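Local coordinates for taurocyamine kinase (Schistosoma mansoni, PDB 4WOD), which catalyses the reversible, magnesium-dependent transfer of phosphate from ATP to taurocyamine, as a duplicated member of the ATP:guanido phosphotransferase family, at residues I284-S289 with M351-N356; D399-T404 with Y433-D438. The protein carries 4 engineered substitutions. All blocks are in the same frame, centred on the assembly; numbering follows the deposited sequence.

Contact 1 (I284-S289 with M351-N356)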
# COMPACT_ATOMS: atom_id res chain seq x y z
N ILE A 284 4.29 -17.34 4.96
CA ILE A 284 5.16 -16.17 5.06
C ILE A 284 4.64 -15.13 6.09
O ILE A 284 4.49 -13.95 5.76
CB ILE A 284 5.31 -15.49 3.68
CG1 ILE A 284 3.93 -15.10 3.12
CG2 ILE A 284 5.99 -16.47 2.70
CD1 ILE A 284 3.99 -14.07 2.03
N PRO A 285 4.40 -15.57 7.34
CA PRO A 285 3.82 -14.66 8.34
C PRO A 285 4.66 -13.40 8.62
O PRO A 285 4.08 -12.34 8.86
CB PRO A 285 3.74 -15.54 9.60
CG PRO A 285 4.85 -16.53 9.42
CD PRO A 285 4.81 -16.85 7.94
N MET A 286 5.98 -13.50 8.59
CA MET A 286 6.78 -12.35 8.98
C MET A 286 6.83 -11.35 7.85
O MET A 286 6.71 -10.15 8.08
CB MET A 286 8.19 -12.78 9.40
CG MET A 286 8.87 -11.78 10.32
SD MET A 286 10.08 -12.56 11.42
CE MET A 286 9.00 -13.25 12.66
N LEU A 287 6.97 -11.84 6.62
CA LEU A 287 6.94 -10.99 5.44
C LEU A 287 5.58 -10.31 5.30
O LEU A 287 5.50 -9.12 4.97
CB LEU A 287 7.25 -11.80 4.18
CG LEU A 287 7.03 -11.23 2.78
CD1 LEU A 287 7.90 -10.00 2.48
CD2 LEU A 287 7.29 -12.34 1.76
N ALA A 288 4.52 -11.07 5.55
CA ALA A 288 3.15 -10.59 5.43
C ALA A 288 2.87 -9.44 6.39
O ALA A 288 1.93 -8.66 6.18
CB ALA A 288 2.17 -11.72 5.68
N SER A 289 3.69 -9.35 7.43
CA SER A 289 3.46 -8.37 8.49
C SER A 289 4.22 -7.06 8.24
O SER A 289 4.06 -6.09 8.99
CB SER A 289 3.88 -8.96 9.84
OG SER A 289 5.29 -8.94 9.98
N MET A 351 15.16 -14.87 5.63
CA MET A 351 16.06 -13.86 6.20
C MET A 351 15.40 -13.17 7.38
O MET A 351 16.04 -12.98 8.42
CB MET A 351 16.47 -12.83 5.14
CG MET A 351 17.44 -13.35 4.09
SD MET A 351 17.84 -12.14 2.81
CE MET A 351 16.61 -12.51 1.60
N LEU A 352 14.13 -12.80 7.23
CA LEU A 352 13.40 -12.18 8.33
C LEU A 352 13.36 -13.08 9.55
O LEU A 352 13.60 -12.63 10.68
CB LEU A 352 11.97 -11.83 7.91
CG LEU A 352 11.76 -10.72 6.89
CD1 LEU A 352 10.34 -10.80 6.33
CD2 LEU A 352 12.03 -9.30 7.49
N GLN A 353 13.04 -14.36 9.34
CA GLN A 353 12.92 -15.30 10.44
C GLN A 353 14.24 -15.39 11.18
O GLN A 353 14.26 -15.37 12.41
CB GLN A 353 12.46 -16.69 9.93
CG GLN A 353 11.00 -16.72 9.46
CD GLN A 353 9.99 -16.45 10.58
OE1 GLN A 353 10.30 -16.59 11.76
NE2 GLN A 353 8.78 -16.04 10.20
N GLU A 354 15.35 -15.40 10.44
CA GLU A 354 16.67 -15.49 11.08
C GLU A 354 17.13 -14.17 11.75
O GLU A 354 17.61 -14.19 12.89
CB GLU A 354 17.72 -15.94 10.05
CG GLU A 354 17.47 -17.35 9.54
CD GLU A 354 17.47 -18.39 10.67
OE1 GLU A 354 18.38 -18.35 11.52
OE2 GLU A 354 16.52 -19.21 10.74
N TYR A 355 16.98 -13.05 11.06
CA TYR A 355 17.46 -11.76 11.56
C TYR A 355 16.70 -11.31 12.81
O TYR A 355 17.23 -10.54 13.61
CB TYR A 355 17.36 -10.68 10.49
CG TYR A 355 18.31 -9.51 10.66
CD1 TYR A 355 19.67 -9.68 10.47
CD2 TYR A 355 17.84 -8.24 10.98
CE1 TYR A 355 20.54 -8.64 10.62
CE2 TYR A 355 18.72 -7.18 11.12
CZ TYR A 355 20.07 -7.39 10.94
OH TYR A 355 20.96 -6.36 11.06
N ASN A 356 15.49 -11.83 13.01
CA ASN A 356 14.63 -11.35 14.10
C ASN A 356 14.42 -12.39 15.19
O ASN A 356 13.56 -12.23 16.05
CB ASN A 356 13.28 -10.89 13.55
CG ASN A 356 13.42 -9.65 12.65
OD1 ASN A 356 13.49 -8.52 13.13
ND2 ASN A 356 13.49 -9.88 11.35

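Contact 2 (D399-T404 with Y433-D438)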
# COMPACT_ATOMS: atom_id res chain seq x y z
N ASP A 399 25.84 -4.31 12.50
CA ASP A 399 25.03 -5.43 12.03
C ASP A 399 24.76 -6.42 13.18
O ASP A 399 25.68 -6.91 13.80
CB ASP A 399 25.72 -6.14 10.87
CG ASP A 399 24.75 -6.87 9.95
OD1 ASP A 399 23.54 -6.94 10.26
OD2 ASP A 399 25.21 -7.38 8.91
N GLY A 400 23.51 -6.70 13.48
CA GLY A 400 23.24 -7.65 14.54
C GLY A 400 23.30 -7.07 15.95
O GLY A 400 23.18 -7.79 16.94
N LYS A 401 23.46 -5.75 16.05
CA LYS A 401 23.36 -5.09 17.34
C LYS A 401 21.93 -4.60 17.58
O LYS A 401 21.26 -4.14 16.65
CB LYS A 401 24.36 -3.93 17.43
CG LYS A 401 24.33 -3.22 18.78
CD LYS A 401 25.74 -2.95 19.32
CE LYS A 401 25.84 -3.29 20.81
NZ LYS A 401 24.64 -2.87 21.58
N ARG A 402 21.46 -4.71 18.82
CA ARG A 402 20.15 -4.18 19.19
C ARG A 402 20.28 -3.30 20.42
O ARG A 402 21.17 -3.52 21.25
CB ARG A 402 19.14 -5.30 19.48
CG ARG A 402 18.88 -6.24 18.29
CD ARG A 402 17.39 -6.65 18.22
NE ARG A 402 17.13 -7.36 16.97
CZ ARG A 402 16.00 -7.29 16.29
NH1 ARG A 402 14.98 -6.55 16.74
NH2 ARG A 402 15.87 -7.98 15.15
N THR A 403 19.39 -2.32 20.54
CA THR A 403 19.26 -1.61 21.81
C THR A 403 18.66 -2.55 22.84
O THR A 403 18.21 -3.65 22.52
CB THR A 403 18.39 -0.36 21.70
OG1 THR A 403 17.06 -0.75 21.33
CG2 THR A 403 18.95 0.59 20.68
N THR A 404 18.61 -2.09 24.09
CA THR A 404 18.15 -2.92 25.18
C THR A 404 16.73 -3.39 24.91
O THR A 404 16.35 -4.48 25.31
CB THR A 404 18.21 -2.15 26.54
OG1 THR A 404 19.55 -1.69 26.75
CG2 THR A 404 17.83 -3.06 27.68
N TYR A 433 20.29 6.75 20.13
CA TYR A 433 21.25 7.84 20.02
C TYR A 433 22.52 7.64 20.85
O TYR A 433 23.43 8.46 20.79
CB TYR A 433 20.59 9.17 20.41
CG TYR A 433 19.55 9.61 19.39
CD1 TYR A 433 19.93 10.30 18.24
CD2 TYR A 433 18.21 9.32 19.57
CE1 TYR A 433 18.99 10.72 17.30
CE2 TYR A 433 17.25 9.71 18.62
CZ TYR A 433 17.65 10.41 17.50
OH TYR A 433 16.69 10.81 16.56
N SER A 434 22.58 6.59 21.63
CA SER A 434 23.86 6.23 22.23
C SER A 434 24.35 4.90 21.65
O SER A 434 25.52 4.78 21.31
CB SER A 434 23.76 6.18 23.77
OG SER A 434 22.95 5.10 24.19
N THR A 435 23.46 3.91 21.55
CA THR A 435 23.84 2.59 21.01
C THR A 435 24.44 2.68 19.60
O THR A 435 25.41 1.97 19.26
CB THR A 435 22.64 1.63 20.99
OG1 THR A 435 22.05 1.58 22.29
CG2 THR A 435 23.06 0.22 20.54
N PHE A 436 23.88 3.57 18.78
CA PHE A 436 24.37 3.75 17.41
C PHE A 436 24.99 5.13 17.17
O PHE A 436 24.83 5.70 16.08
CB PHE A 436 23.23 3.52 16.40
CG PHE A 436 22.57 2.18 16.53
CD1 PHE A 436 23.26 1.03 16.24
CD2 PHE A 436 21.26 2.07 16.97
CE1 PHE A 436 22.67 -0.21 16.36
CE2 PHE A 436 20.66 0.85 17.09
CZ PHE A 436 21.36 -0.30 16.79
N ILE A 437 25.67 5.65 18.18
CA ILE A 437 26.23 7.00 18.14
C ILE A 437 27.18 7.19 16.94
O ILE A 437 27.23 8.27 16.35
CB ILE A 437 26.95 7.34 19.47
CG1 ILE A 437 27.41 8.80 19.50
CG2 ILE A 437 28.15 6.41 19.72
CD1 ILE A 437 27.67 9.32 20.94
N ASP A 438 27.90 6.14 16.56
CA ASP A 438 28.87 6.22 15.47
C ASP A 438 28.19 6.48 14.14
O ASP A 438 28.80 7.01 13.22
CB ASP A 438 29.70 4.93 15.36
CG ASP A 438 30.77 4.84 16.43
OD1 ASP A 438 30.82 5.69 17.33
OD2 ASP A 438 31.60 3.92 16.35

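Contact 1 (I284-S289 with M351-N356)
M286 reaches from the short, weakly bonded helix 285-288 onto the last turn of helix 331-355, where it meets L352 and Q353. Its CG packs against CB of L352 at 3.9 Å. Farther along, SD comes within 3.6 Å of the backbone O of L352, and the chain bends at chi3 (-79°), which lays CE 3.7 Å from both OE1 and NE2 of Q353. An almost extended start, with CG anti to the backbone N (chi1 -156°), carries the sulfur this far across. On the buried side, CD1 of L352 presses on the L287 backbone, 3.5 Å from CA. The Q353 chain bends back, bringing NE2 to 3.4 Å from CB of M286, and crosses P285 at about a right angle, with NE2 4.0 Å from CG of the ring.

In the second shell, E349 accepts from the backbone N of M286 and L287 and from Q353 NE2. N356 ND2 donates to L352 O at 2.8 Å (166° at the hydrogen) and also bonds V366 O.

The contact packs the helix directly after sheet strand 277-283, in the first repeat's catalytic domain, on the end of helix 331-355. Between the segments it is held by van der Waals contact alone, part aliphatic (L352 with M286 and L287), part thioether against an amide and a carbonyl. Polar anchoring comes from E349, whose carboxylate would probably be favoured as an anion by three N-H donors.

Contact 2 (D399-T404 with Y433-D438)
T435 packs its CG2 methyl against the end of K401, whose NZ lies 3.6 Å from it, and sets the same methyl over one face of the F436 ring, 4.1 Å above the plane and over its centre. CG2 stands anti to the backbone N (chi1 -54° for OG1), a rotation that presents the methyl to both the lysine and the following ring. The K401 chain bends at chi2, chi3 and chi4 to bring its amine round to this methyl; the approach of NZ to CG2 is packing against carbon, not a polar bond.

The backbone of the loop meets the ring differently: K401 O lies at the edge of F436, in the ring plane, 3.8 Å from CZ. T403 adds its CG2, 4.0 Å from CE2 of F436 in an oblique approach and 3.6 Å from T435 OG1. Both threonine hydroxyls have polar partners beyond the two segments: T403 OG1 bonds E429 and A407 N, while T435 OG1, though bonded to E431 O, still packs on the T403 methyl. The buried area is a modest 212 Å².

F436 marks the break between helices 432-435 and 437-448, at the N-cap position of the second, and its ring also packs on L409 and M412 of helix 409-418. The 399-404 loop, which leads from helix 392-398 toward helix 409-418, is thus packed against this helix junction within the all-helical N-terminal domain of the second repeat.

How the contacts relate
Contact 1 closes before contact 2 opens along the chain, and their centres lie 21 Å apart on the same side of the chain's centre. They belong to different curated repeats: 284-289 and 351-356 to the first, 399-404 and 433-438 to the second. Two probable side-chain hydrogen bonds nevertheless join them, Y355 OH to D399 OD1 at 2.8 Å and N356 OD1 to R402 NH2 at 3.2 Å. The end of helix 331-355, which packs on the short helix following strand 277-283, is thereby linked to the loop after helix 392-398. The segments of the two contacts are thus bonded to each other where the catalytic domain of the first repeat meets the N-terminal domain of the second.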